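PDB 3ZTV: NAD nucleotidase from Haemophilus influenzae, which degrades NAD to adenosine and nicotinamide riboside in the periplasm, acting both as an NAD pyrophosphatase and as a 5'-nucleotidase. Local coordinates for residues F466-T479 against A561-T573. Numbering follows the deposited sequence.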
loop_
_atom_site.group_PDB
_atom_site.type_symbol
_atom_site.label_atom_id
_atom_site.label_comp_id
_atom_site.label_asym_id
_atom_site.label_seq_id
_atom_site.Cartn_x
_atom_site.Cartn_y
_atom_site.Cartn_z
ATOM N N PHE A 466 -13.237 8.543 41.162
ATOM C CA PHE A 466 -13.751 7.177 41.171
ATOM C C PHE A 466 -14.252 6.772 39.782
ATOM O O PHE A 466 -15.066 7.477 39.190
ATOM C CB PHE A 466 -14.843 6.996 42.225
ATOM C CG PHE A 466 -15.069 5.562 42.591
ATOM C CD1 PHE A 466 -15.916 4.766 41.837
ATOM C CD2 PHE A 466 -14.401 5.002 43.672
ATOM C CE1 PHE A 466 -16.109 3.434 42.161
ATOM C CE2 PHE A 466 -14.589 3.669 44.000
ATOM C CZ PHE A 466 -15.448 2.887 43.238
ATOM N N PRO A 467 -13.771 5.625 39.256
ATOM C CA PRO A 467 -14.017 5.257 37.857
ATOM C C PRO A 467 -15.249 4.385 37.623
ATOM O O PRO A 467 -15.532 3.470 38.401
ATOM C CB PRO A 467 -12.761 4.463 37.500
ATOM C CG PRO A 467 -12.437 3.738 38.772
ATOM C CD PRO A 467 -12.803 4.709 39.892
ATOM N N TYR A 468 -15.965 4.680 36.547
ATOM C CA TYR A 468 -17.069 3.847 36.077
ATOM C C TYR A 468 -16.873 3.658 34.583
ATOM O O TYR A 468 -16.356 4.551 33.906
ATOM C CB TYR A 468 -18.422 4.519 36.324
ATOM C CG TYR A 468 -18.777 4.729 37.782
ATOM C CD1 TYR A 468 -18.231 5.780 38.512
ATOM C CD2 TYR A 468 -19.672 3.880 38.427
ATOM C CE1 TYR A 468 -18.563 5.978 39.845
ATOM C CE2 TYR A 468 -20.006 4.071 39.764
ATOM C CZ TYR A 468 -19.449 5.120 40.466
ATOM O OH TYR A 468 -19.774 5.330 41.794
ATOM N N GLY A 469 -17.283 2.508 34.061
ATOM C CA GLY A 469 -17.034 2.180 32.669
ATOM C C GLY A 469 -18.220 1.661 31.875
ATOM O O GLY A 469 -19.276 1.316 32.421
ATOM N N ALA A 470 -18.024 1.636 30.561
ATOM C CA ALA A 470 -18.958 1.027 29.629
ATOM C C ALA A 470 -18.184 -0.021 28.840
ATOM O O ALA A 470 -17.066 0.236 28.406
ATOM C CB ALA A 470 -19.536 2.073 28.692
ATOM N N GLY A 471 -18.767 -1.204 28.661
ATOM C CA GLY A 471 -18.052 -2.306 28.032
ATOM C C GLY A 471 -17.045 -2.956 28.969
ATOM O O GLY A 471 -16.344 -3.904 28.592
ATOM N N ILE A 472 -16.961 -2.422 30.188
ATOM C CA ILE A 472 -16.132 -2.981 31.254
ATOM C C ILE A 472 -16.911 -2.860 32.552
ATOM O O ILE A 472 -17.603 -1.871 32.776
ATOM C CB ILE A 472 -14.761 -2.261 31.379
ATOM C CG1 ILE A 472 -13.878 -2.963 32.418
ATOM C CG2 ILE A 472 -14.954 -0.783 31.708
ATOM C CD1 ILE A 472 -12.410 -2.554 32.391
ATOM N N ARG A 473 -16.826 -3.888 33.392
ATOM C CA ARG A 473 -17.471 -3.857 34.696
ATOM C C ARG A 473 -16.544 -4.532 35.688
ATOM O O ARG A 473 -15.754 -5.399 35.313
ATOM C CB ARG A 473 -18.846 -4.537 34.653
ATOM C CG ARG A 473 -18.813 -6.026 34.369
ATOM C CD ARG A 473 -20.217 -6.564 34.144
ATOM N NE ARG A 473 -20.223 -8.019 34.014
ATOM C CZ ARG A 473 -21.265 -8.726 33.585
ATOM N NH1 ARG A 473 -22.385 -8.111 33.230
ATOM N NH2 ARG A 473 -21.183 -10.049 33.505
ATOM N N TYR A 474 -16.615 -4.118 36.947
ATOM C CA TYR A 474 -15.692 -4.661 37.929
ATOM C C TYR A 474 -16.276 -4.680 39.334
ATOM O O TYR A 474 -17.240 -3.972 39.639
ATOM C CB TYR A 474 -14.348 -3.903 37.899
ATOM C CG TYR A 474 -14.418 -2.488 38.435
ATOM C CD1 TYR A 474 -14.728 -1.412 37.606
ATOM C CD2 TYR A 474 -14.173 -2.227 39.778
ATOM C CE1 TYR A 474 -14.793 -0.109 38.112
ATOM C CE2 TYR A 474 -14.235 -0.936 40.290
ATOM C CZ TYR A 474 -14.547 0.117 39.457
ATOM O OH TYR A 474 -14.613 1.391 39.994
ATOM N N GLU A 475 -15.692 -5.541 40.162
ATOM C CA GLU A 475 -15.956 -5.564 41.590
ATOM C C GLU A 475 -14.653 -5.221 42.290
ATOM O O GLU A 475 -13.571 -5.625 41.854
ATOM C CB GLU A 475 -16.446 -6.945 42.048
ATOM C CG GLU A 475 -16.682 -7.037 43.560
ATOM C CD GLU A 475 -17.339 -8.333 44.006
ATOM O OE1 GLU A 475 -17.810 -9.110 43.147
ATOM O OE2 GLU A 475 -17.383 -8.564 45.235
ATOM N N ALA A 476 -14.761 -4.459 43.371
ATOM C CA ALA A 476 -13.585 -4.043 44.123
ATOM C C ALA A 476 -13.922 -3.908 45.603
ATOM O O ALA A 476 -15.081 -3.705 45.965
ATOM C CB ALA A 476 -13.045 -2.719 43.578
ATOM N N ASN A 477 -12.901 -4.030 46.447
ATOM C CA ASN A 477 -13.046 -3.810 47.885
ATOM C C ASN A 477 -12.421 -2.480 48.277
ATOM O O ASN A 477 -11.380 -2.102 47.741
ATOM C CB ASN A 477 -12.344 -4.913 48.679
ATOM C CG ASN A 477 -12.952 -6.280 48.457
ATOM O OD1 ASN A 477 -14.166 -6.420 48.315
ATOM N ND2 ASN A 477 -12.101 -7.302 48.418
ATOM N N GLU A 478 -13.028 -1.780 49.229
ATOM C CA GLU A 478 -12.433 -0.542 49.721
ATOM C C GLU A 478 -11.077 -0.809 50.366
ATOM O O GLU A 478 -10.139 -0.029 50.208
ATOM C CB GLU A 478 -13.357 0.160 50.717
ATOM C CG GLU A 478 -12.778 1.460 51.264
ATOM C CD GLU A 478 -13.806 2.318 51.972
ATOM O OE1 GLU A 478 -14.948 1.854 52.173
ATOM O OE2 GLU A 478 -13.469 3.469 52.326
ATOM N N THR A 479 -10.986 -1.914 51.096
ATOM C CA THR A 479 -9.752 -2.298 51.771
ATOM C C THR A 479 -8.854 -3.118 50.847
ATOM O O THR A 479 -9.243 -4.196 50.409
ATOM C CB THR A 479 -10.061 -3.138 53.030
ATOM O OG1 THR A 479 -10.906 -2.392 53.917
ATOM C CG2 THR A 479 -8.776 -3.526 53.749
ATOM N N ALA A 561 -33.912 4.504 31.695
ATOM C CA ALA A 561 -32.739 4.758 32.528
ATOM C C ALA A 561 -32.043 3.483 32.999
ATOM O O ALA A 561 -32.698 2.496 33.336
ATOM C CB ALA A 561 -33.118 5.617 33.723
ATOM N N TYR A 562 -30.710 3.515 33.022
ATOM C CA TYR A 562 -29.922 2.443 33.621
ATOM C C TYR A 562 -30.236 2.357 35.107
ATOM O O TYR A 562 -30.523 3.369 35.744
ATOM C CB TYR A 562 -28.423 2.710 33.454
ATOM C CG TYR A 562 -27.918 2.649 32.031
ATOM C CD1 TYR A 562 -28.027 1.485 31.284
ATOM C CD2 TYR A 562 -27.306 3.748 31.443
ATOM C CE1 TYR A 562 -27.556 1.424 29.983
ATOM C CE2 TYR A 562 -26.827 3.694 30.145
ATOM C CZ TYR A 562 -26.957 2.531 29.419
ATOM O OH TYR A 562 -26.490 2.463 28.124
ATOM N N THR A 563 -30.167 1.148 35.657
ATOM C CA THR A 563 -30.369 0.951 37.086
ATOM C C THR A 563 -29.113 0.401 37.759
ATOM O O THR A 563 -29.118 0.106 38.956
ATOM C CB THR A 563 -31.544 0.001 37.365
ATOM O OG1 THR A 563 -31.318 -1.241 36.687
ATOM C CG2 THR A 563 -32.849 0.618 36.880
ATOM N N SER A 564 -28.041 0.262 36.987
ATOM C CA SER A 564 -26.773 -0.195 37.540
ATOM C C SER A 564 -25.602 0.567 36.925
ATOM O O SER A 564 -25.709 1.107 35.822
ATOM C CB SER A 564 -26.606 -1.700 37.337
ATOM O OG SER A 564 -26.608 -2.022 35.963
ATOM N N SER A 565 -24.485 0.600 37.642
ATOM C CA SER A 565 -23.361 1.447 37.267
ATOM C C SER A 565 -22.149 0.685 36.731
ATOM O O SER A 565 -21.095 1.286 36.522
ATOM C CB SER A 565 -22.916 2.250 38.481
ATOM O OG SER A 565 -22.390 1.373 39.464
ATOM N N ASN A 566 -22.282 -0.626 36.525
ATOM C CA ASN A 566 -21.151 -1.471 36.108
ATOM C C ASN A 566 -20.041 -1.554 37.165
ATOM O O ASN A 566 -18.902 -1.921 36.862
ATOM C CB ASN A 566 -20.558 -1.022 34.759
ATOM C CG ASN A 566 -21.360 -1.511 33.560
ATOM O OD1 ASN A 566 -21.198 -1.005 32.440
ATOM N ND2 ASN A 566 -22.223 -2.500 33.780
ATOM N N VAL A 567 -20.373 -1.201 38.402
ATOM C CA VAL A 567 -19.422 -1.279 39.504
ATOM C C VAL A 567 -20.063 -1.892 40.748
ATOM O O VAL A 567 -21.135 -1.456 41.184
ATOM C CB VAL A 567 -18.861 0.112 39.883
ATOM C CG1 VAL A 567 -17.949 -0.008 41.091
ATOM C CG2 VAL A 567 -18.116 0.724 38.705
ATOM N N LYS A 568 -19.408 -2.909 41.303
ATOM C CA LYS A 568 -19.769 -3.411 42.625
ATOM C C LYS A 568 -18.636 -3.080 43.577
ATOM O O LYS A 568 -17.545 -3.639 43.482
ATOM C CB LYS A 568 -20.038 -4.921 42.629
ATOM C CG LYS A 568 -20.393 -5.447 44.026
ATOM C CD LYS A 568 -20.906 -6.881 44.019
ATOM C CE LYS A 568 -21.190 -7.348 45.442
ATOM N NZ LYS A 568 -21.845 -8.684 45.490
ATOM N N PHE A 569 -18.897 -2.156 44.493
ATOM C CA PHE A 569 -17.875 -1.689 45.411
ATOM C C PHE A 569 -18.229 -2.086 46.838
ATOM O O PHE A 569 -19.256 -1.665 47.379
ATOM C CB PHE A 569 -17.710 -0.168 45.298
ATOM C CG PHE A 569 -16.600 0.390 46.146
ATOM C CD1 PHE A 569 -15.277 0.118 45.841
ATOM C CD2 PHE A 569 -16.875 1.195 47.242
ATOM C CE1 PHE A 569 -14.249 0.622 46.614
ATOM C CE2 PHE A 569 -15.844 1.706 48.023
ATOM C CZ PHE A 569 -14.533 1.423 47.705
ATOM N N ASN A 570 -17.377 -2.909 47.434
ATOM C CA ASN A 570 -17.608 -3.390 48.787
ATOM C C ASN A 570 -16.951 -2.441 49.781
ATOM O O ASN A 570 -15.739 -2.473 49.971
ATOM C CB ASN A 570 -17.066 -4.814 48.943
ATOM C CG ASN A 570 -17.596 -5.765 47.876
ATOM O OD1 ASN A 570 -16.833 -6.497 47.241
ATOM N ND2 ASN A 570 -18.912 -5.758 47.677
ATOM N N ALA A 571 -17.753 -1.574 50.392
ATOM C CA ALA A 571 -17.233 -0.576 51.319
ATOM C C ALA A 571 -16.773 -1.240 52.611
ATOM O O ALA A 571 -17.340 -2.246 53.035
ATOM C CB ALA A 571 -18.284 0.481 51.608
ATOM N N SER A 572 -15.737 -0.684 53.229
ATOM C CA SER A 572 -15.222 -1.240 54.473
ATOM C C SER A 572 -16.215 -0.988 55.603
ATOM O O SER A 572 -16.716 0.126 55.764
ATOM C CB SER A 572 -13.857 -0.644 54.811
ATOM O OG SER A 572 -13.944 0.757 54.983
ATOM N N THR A 573 -16.510 -2.031 56.373
ATOM C CA THR A 573 -17.483 -1.928 57.455
ATOM C C THR A 573 -17.029 -2.703 58.687
ATOM O O THR A 573 -16.253 -3.653 58.584
ATOM C CB THR A 573 -18.869 -2.441 57.019
ATOM O OG1 THR A 573 -18.793 -3.843 56.729
ATOM C CG2 THR A 573 -19.351 -1.698 55.776
HETATM O O HOH W 1 -17.208 -0.164 35.172
HETATM O O HOH W 2 -19.856 -10.274 45.082
HETATM O O HOH W 3 -13.417 -3.573 51.797
#
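Tyr474 O receives Lys568 N at 2.9 Å where strand 567-570 runs parallel to strand 472-477, at one edge of a four-stranded sheet in the C-terminal domain. Ala476 N donates to Lys568 O, and Asn570 N to Ala476 O at 2.8 Å. Tyr474 N to Asn566 O and Glu478 N to Asn570 O extend the pattern at its two ends. Near the first of these, a water bridges Ile472 O and Asn566 O.

The apolar face carries Tyr474, Ala476, Val567 and Phe569. CG2 of Val567 wedges between two tyrosines, 3.5 Å from both Tyr474 CE1 and Tyr468 CD2. The Tyr474 ring, its CG set between the backbone N and the carbonyl carbon (chi1 70°), runs alongside Val567, and its OH reaches back to Pro467 O (2.8 Å), tying the strand to the preceding one. Phe466 drives its edge into a face of Phe569, a T-shaped pair with planes at 80°, while Phe569 CZ meets Glu478 CB. Leu458 of helix 443-460 also touches Phe569.

On the other face Glu475 and Lys568 extend side by side, their charged ends joined through a water, weakly on the Glu475 side. Beyond the strands, Glu478 OE1 accepts Ser572 N (2.9 Å) from the anti side, 34° out of the carboxylate plane; OE2 forms a salt bridge with Lys377.

The chemistry thus splits by face, aromatic and aliphatic inside, charged and hydrated outside, and holds the last modelled strand, 567-570, beside Phe466, whose side chain lies about 8 Å from the bound adenosine.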